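Local coordinates for RagA protein (Porphyromonas gingivalis, PDB 6SLN) that probably imports nutrients such as peptides across the bacterial outer membrane, acting as a TonB-dependent receptor in which a plug domain sits within a transmembrane beta barrel, at residues Asp516-Met521 / Arg575-Phe580; Ser99-Lys104 / Val185-Ser190. All coordinates share one frame; numbering follows the deposited sequence.

Contact 1: residues Asp516-Met521 / Arg575-Phe580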
loop_
_atom_site.group_PDB
_atom_site.type_symbol
_atom_site.label_atom_id
_atom_site.label_comp_id
_atom_site.label_asym_id
_atom_site.label_seq_id
_atom_site.Cartn_x
_atom_site.Cartn_y
_atom_site.Cartn_z
ATOM N N ASP A 516 -55.245 -15.474 -18.806
ATOM C CA ASP A 516 -54.156 -14.504 -18.807
ATOM C C ASP A 516 -52.837 -15.253 -18.812
ATOM O O ASP A 516 -52.612 -16.125 -17.970
ATOM C CB ASP A 516 -54.223 -13.579 -17.590
ATOM C CG ASP A 516 -55.461 -12.709 -17.585
ATOM O OD1 ASP A 516 -56.318 -12.888 -16.685
ATOM O OD2 ASP A 516 -55.572 -11.846 -18.486
ATOM N N LEU A 517 -51.973 -14.927 -19.757
ATOM C CA LEU A 517 -50.636 -15.490 -19.781
ATOM C C LEU A 517 -49.618 -14.366 -19.642
ATOM O O LEU A 517 -49.806 -13.268 -20.176
ATOM C CB LEU A 517 -50.389 -16.296 -21.058
ATOM C CG LEU A 517 -49.031 -17.001 -21.108
ATOM C CD1 LEU A 517 -49.046 -18.251 -20.238
ATOM C CD2 LEU A 517 -48.628 -17.340 -22.540
ATOM N N THR A 518 -48.554 -14.639 -18.896
ATOM C CA THR A 518 -47.444 -13.716 -18.739
ATOM C C THR A 518 -46.159 -14.471 -19.031
ATOM O O THR A 518 -45.930 -15.554 -18.481
ATOM C CB THR A 518 -47.405 -13.118 -17.329
ATOM O OG1 THR A 518 -48.559 -12.293 -17.132
ATOM C CG2 THR A 518 -46.143 -12.298 -17.146
ATOM N N ALA A 519 -45.341 -13.913 -19.915
ATOM C CA ALA A 519 -44.054 -14.490 -20.250
ATOM C C ALA A 519 -42.981 -13.460 -19.972
ATOM O O ALA A 519 -43.193 -12.260 -20.172
ATOM C CB ALA A 519 -43.978 -14.928 -21.710
ATOM N N LEU A 520 -41.832 -13.946 -19.507
ATOM C CA LEU A 520 -40.712 -13.090 -19.146
ATOM C C LEU A 520 -39.420 -13.815 -19.491
ATOM O O LEU A 520 -39.110 -14.843 -18.881
ATOM C CB LEU A 520 -40.760 -12.740 -17.667
ATOM C CG LEU A 520 -39.746 -11.729 -17.126
ATOM C CD1 LEU A 520 -40.322 -11.077 -15.898
ATOM C CD2 LEU A 520 -38.415 -12.379 -16.784
ATOM N N MET A 521 -38.670 -13.278 -20.448
ATOM C CA MET A 521 -37.290 -13.675 -20.685
ATOM C C MET A 521 -36.352 -12.671 -20.020
ATOM O O MET A 521 -36.650 -11.474 -19.947
ATOM C CB MET A 521 -36.992 -13.760 -22.183
ATOM C CG MET A 521 -37.920 -14.678 -22.945
ATOM S SD MET A 521 -37.298 -16.367 -22.957
ATOM C CE MET A 521 -36.619 -16.478 -24.615
ATOM N N ARG A 575 -39.582 -16.966 -16.901
ATOM C CA ARG A 575 -40.647 -17.193 -15.943
ATOM C C ARG A 575 -41.967 -16.959 -16.659
ATOM O O ARG A 575 -42.129 -15.945 -17.347
ATOM C CB ARG A 575 -40.511 -16.263 -14.740
ATOM C CG ARG A 575 -41.596 -16.461 -13.705
ATOM C CD ARG A 575 -42.183 -15.138 -13.268
ATOM N NE ARG A 575 -41.312 -14.426 -12.335
ATOM C CZ ARG A 575 -41.432 -13.133 -12.053
ATOM N NH1 ARG A 575 -42.381 -12.413 -12.637
ATOM N NH2 ARG A 575 -40.610 -12.556 -11.190
ATOM N N PHE A 576 -42.900 -17.901 -16.499
ATOM C CA PHE A 576 -44.187 -17.880 -17.181
ATOM C C PHE A 576 -45.302 -18.002 -16.159
ATOM O O PHE A 576 -45.188 -18.766 -15.196
ATOM C CB PHE A 576 -44.276 -19.008 -18.193
ATOM C CG PHE A 576 -43.253 -18.917 -19.264
ATOM C CD1 PHE A 576 -43.514 -18.208 -20.423
ATOM C CD2 PHE A 576 -42.018 -19.516 -19.108
ATOM C CE1 PHE A 576 -42.567 -18.113 -21.420
ATOM C CE2 PHE A 576 -41.055 -19.417 -20.100
ATOM C CZ PHE A 576 -41.335 -18.718 -21.260
ATOM N N ASN A 577 -46.383 -17.249 -16.381
ATOM C CA ASN A 577 -47.497 -17.152 -15.440
ATOM C C ASN A 577 -48.806 -17.279 -16.202
ATOM O O ASN A 577 -49.149 -16.410 -17.010
ATOM C CB ASN A 577 -47.451 -15.836 -14.668
ATOM C CG ASN A 577 -46.058 -15.484 -14.217
ATOM O OD1 ASN A 577 -45.463 -16.199 -13.415
ATOM N ND2 ASN A 577 -45.522 -14.378 -14.735
ATOM N N TYR A 578 -49.544 -18.347 -15.924
ATOM C CA TYR A 578 -50.825 -18.624 -16.549
ATOM C C TYR A 578 -51.947 -18.465 -15.526
ATOM O O TYR A 578 -51.767 -18.731 -14.335
ATOM C CB TYR A 578 -50.813 -20.034 -17.125
ATOM C CG TYR A 578 -52.103 -20.480 -17.740
ATOM C CD1 TYR A 578 -53.128 -20.987 -16.956
ATOM C CD2 TYR A 578 -52.284 -20.434 -19.114
ATOM C CE1 TYR A 578 -54.310 -21.407 -17.516
ATOM C CE2 TYR A 578 -53.465 -20.861 -19.688
ATOM C CZ TYR A 578 -54.474 -21.342 -18.881
ATOM O OH TYR A 578 -55.652 -21.760 -19.434
ATOM N N GLY A 579 -53.114 -18.026 -15.995
ATOM C CA GLY A 579 -54.211 -17.765 -15.084
ATOM C C GLY A 579 -55.601 -17.990 -15.647
ATOM O O GLY A 579 -56.222 -17.052 -16.155
ATOM N N PHE A 580 -56.112 -19.219 -15.534
ATOM C CA PHE A 580 -57.435 -19.546 -16.051
ATOM C C PHE A 580 -58.523 -19.107 -15.082
ATOM O O PHE A 580 -58.437 -19.347 -13.874
ATOM C CB PHE A 580 -57.573 -21.046 -16.316
ATOM C CG PHE A 580 -58.993 -21.480 -16.577
ATOM C CD1 PHE A 580 -59.756 -20.865 -17.562
ATOM C CD2 PHE A 580 -59.571 -22.488 -15.832
ATOM C CE1 PHE A 580 -61.060 -21.246 -17.800
ATOM C CE2 PHE A 580 -60.879 -22.880 -16.073
ATOM C CZ PHE A 580 -61.624 -22.257 -17.055
#
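Thr-518 and Asn-577 face each other as an antiparallel hydrogen-bonded pair near the ends of barrel strands 515-540 and 561-580, whose segments here differ in direction by 177°. The pair is held both ways: Thr-518 N to Asn-577 O is 2.7 Å, and Asn-577 N to Thr-518 O is also 2.7 Å, the latter lying in the carbonyl plane. Their side chains cross with CB to CB at 3.8 Å. On the same face, Leu-520 is buried and brings CD1 over one face of the Arg-575 guanidinium, 4.1 Å from NH1.

Side-chain packing is thinner toward Asp-516. Its partner Gly-579 has no side chain, and the carboxylate, no nearer than 4.2 Å (OD1 to Gly-579 O), turns to Ser-510 OG on the preceding strand. The backbones still pair, through a 164° bond from Asp-516 N to Gly-579 O and a weak one back.

The other face is mainly apolar and aromatic. Phe-576 CE1 approaches Ala-519 CB at 3.5 Å, the ring inclined to the methyl. Leu-517, with CG anti to its backbone N (chi1 -176°), swings CD1 to the edge of the Tyr-578 ring, 4.1 Å from CD2.

Asn-577 touches Asp-587, which binds plug residue Ser-99, so the more polar face probably lines the lumen and the aromatic face looks outward. Such alternation belongs to the antiparallel meander of a TonB-dependent receptor barrel.

Contact 2: residues Ser99-Lys104 / Val185-Ser190; sequences SGSVAK and VLKDAS
Val-102 and Leu-186 lie side by side and point the same way, forming the apolar face of a short antiparallel ladder. Leu-186 CD2 meets both valine branches, at 3.6 Å from Val-102 CG1 and 3.8 Å from Val-102 CG2. Next along the ladder, with side chains on the opposite face, Ala-103 and Val-185 form a hydrogen-bonded pair: Ala-103 N to Val-185 O is 2.9 Å with an N-H...O angle of 170°, and Val-185 N returns a bond to Ala-103 O. A third straight bond, Lys-187 N to Ser-101 O at 2.9 Å, prolongs the pairing just past the end of the strands.

On the face of Ala-103 and Val-185, Lys-187, just past the strand, lays its aliphatic chain along Ser-101 and on to Ala-103. Lys-187 CE comes within 3.8 Å of Ser-101 OG and 4.1 Å of Ala-103 CB. The bend about the CG-CD bond carries the ammonium beyond the ladder to Ala-127 O and to a salt bridge with Asp-738 on the barrel wall.

Where the chains leave the sheet, Asp-188 takes over. With CG set between backbone N and carbonyl carbon (chi1 77°), the carboxylate turns toward Gly-100 and Ser-101, although the modelled approach to Ser-101 N is implausibly short and therefore doubtful. Asp-188 OD2 accepts Ser-190 N at 2.9 Å from well above the carboxylate plane, 56° out of it, which holds the following turn. Ser-190, with OG anti to its backbone N, sets that oxygen 3.7 Å from Ser-99 CB.

Strand 102-106 is an outermost strand of a mixed sheet, paired with strand 180-186, which runs on into an Asx turn at Asp-188: an edge of the plug domain fold in a TonB-dependent receptor.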
loop_
_atom_site.group_PDB
_atom_site.type_symbol
_atom_site.label_atom_id
_atom_site.label_comp_id
_atom_site.label_asym_id
_atom_site.label_seq_id
_atom_site.Cartn_x
_atom_site.Cartn_y
_atom_site.Cartn_z
ATOM N N SER A 99 -47.516 -18.700 -6.600
ATOM C CA SER A 99 -47.383 -19.998 -5.948
ATOM C C SER A 99 -46.316 -20.014 -4.867
ATOM O O SER A 99 -46.176 -21.025 -4.172
ATOM C CB SER A 99 -47.019 -21.078 -6.974
ATOM O OG SER A 99 -47.643 -20.854 -8.220
ATOM N N GLY A 100 -45.548 -18.938 -4.728
ATOM C CA GLY A 100 -44.338 -18.998 -3.939
ATOM C C GLY A 100 -44.599 -18.826 -2.453
ATOM O O GLY A 100 -45.498 -18.096 -2.036
ATOM N N SER A 101 -43.797 -19.530 -1.656
ATOM C CA SER A 101 -43.694 -19.306 -0.216
ATOM C C SER A 101 -42.977 -17.977 -0.018
ATOM O O SER A 101 -41.745 -17.907 -0.089
ATOM C CB SER A 101 -42.939 -20.460 0.445
ATOM O OG SER A 101 -43.267 -20.621 1.821
ATOM N N VAL A 102 -43.741 -16.903 0.198
ATOM C CA VAL A 102 -43.190 -15.558 0.314
ATOM C C VAL A 102 -43.702 -14.905 1.591
ATOM O O VAL A 102 -44.914 -14.887 1.836
ATOM C CB VAL A 102 -43.552 -14.686 -0.900
ATOM C CG1 VAL A 102 -42.957 -13.294 -0.725
ATOM C CG2 VAL A 102 -43.062 -15.331 -2.182
ATOM N N ALA A 103 -42.787 -14.343 2.388
ATOM C CA ALA A 103 -43.113 -13.648 3.630
ATOM C C ALA A 103 -42.567 -12.233 3.571
ATOM O O ALA A 103 -41.417 -12.035 3.168
ATOM C CB ALA A 103 -42.530 -14.370 4.841
ATOM N N LYS A 104 -43.388 -11.256 3.967
ATOM C CA LYS A 104 -43.045 -9.843 3.827
ATOM C C LYS A 104 -43.069 -9.138 5.174
ATOM O O LYS A 104 -44.045 -9.255 5.925
ATOM C CB LYS A 104 -44.002 -9.127 2.871
ATOM C CG LYS A 104 -43.623 -7.666 2.650
ATOM C CD LYS A 104 -44.628 -6.936 1.773
ATOM C CE LYS A 104 -43.969 -6.440 0.489
ATOM N NZ LYS A 104 -44.547 -5.137 0.045
ATOM N N VAL A 185 -39.066 -12.235 2.152
ATOM C CA VAL A 185 -38.242 -13.429 2.249
ATOM C C VAL A 185 -38.878 -14.488 1.366
ATOM O O VAL A 185 -40.046 -14.847 1.559
ATOM C CB VAL A 185 -38.081 -13.904 3.701
ATOM C CG1 VAL A 185 -37.169 -15.133 3.768
ATOM C CG2 VAL A 185 -37.492 -12.776 4.534
ATOM N N LEU A 186 -38.119 -14.955 0.375
ATOM C CA LEU A 186 -38.583 -15.952 -0.580
ATOM C C LEU A 186 -38.007 -17.317 -0.212
ATOM O O LEU A 186 -36.782 -17.496 -0.187
ATOM C CB LEU A 186 -38.184 -15.566 -2.001
ATOM C CG LEU A 186 -38.306 -14.102 -2.389
ATOM C CD1 LEU A 186 -37.914 -13.976 -3.817
ATOM C CD2 LEU A 186 -39.717 -13.605 -2.190
ATOM N N LYS A 187 -38.890 -18.281 0.053
ATOM C CA LYS A 187 -38.489 -19.540 0.657
ATOM C C LYS A 187 -38.448 -20.727 -0.299
ATOM O O LYS A 187 -37.728 -21.687 -0.013
ATOM C CB LYS A 187 -39.429 -19.878 1.825
ATOM C CG LYS A 187 -39.665 -18.709 2.768
ATOM C CD LYS A 187 -40.300 -19.143 4.097
ATOM C CE LYS A 187 -41.591 -18.359 4.386
ATOM N NZ LYS A 187 -42.312 -18.786 5.639
ATOM N N ASP A 188 -39.185 -20.697 -1.409
ATOM C CA ASP A 188 -39.340 -21.866 -2.266
ATOM C C ASP A 188 -38.906 -21.587 -3.703
ATOM O O ASP A 188 -38.795 -20.442 -4.143
ATOM C CB ASP A 188 -40.787 -22.349 -2.274
ATOM C CG ASP A 188 -41.660 -21.491 -3.130
ATOM O OD1 ASP A 188 -41.974 -20.373 -2.696
ATOM O OD2 ASP A 188 -42.007 -21.919 -4.239
ATOM N N ALA A 189 -38.718 -22.681 -4.447
ATOM C CA ALA A 189 -38.127 -22.619 -5.780
ATOM C C ALA A 189 -38.993 -21.851 -6.766
ATOM O O ALA A 189 -38.479 -21.303 -7.751
ATOM C CB ALA A 189 -37.884 -24.032 -6.303
ATOM N N SER A 190 -40.304 -21.826 -6.548
ATOM C CA SER A 190 -41.152 -21.047 -7.437
ATOM C C SER A 190 -40.992 -19.560 -7.177
ATOM O O SER A 190 -41.113 -18.755 -8.105
ATOM C CB SER A 190 -42.609 -21.462 -7.267
ATOM O OG SER A 190 -43.494 -20.594 -7.947
#

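Contact 1 is a surface contact between neighbouring barrel strands, whereas contact 2 is buried and joins two elements of the plug; they share no strand. Their centres lie about 18 Å apart and their nearest atoms about 6 Å, without touching. Asp-587 of barrel strand 584-595 lies beside both. Both use antiparallel backbone pairing. In the long barrel strands this runs through five successive pairs with one mainly aromatic and apolar face and one more polar face; in the plug it covers two pairs, then gives way to a turn whose polar groups reach across to the barrel wall.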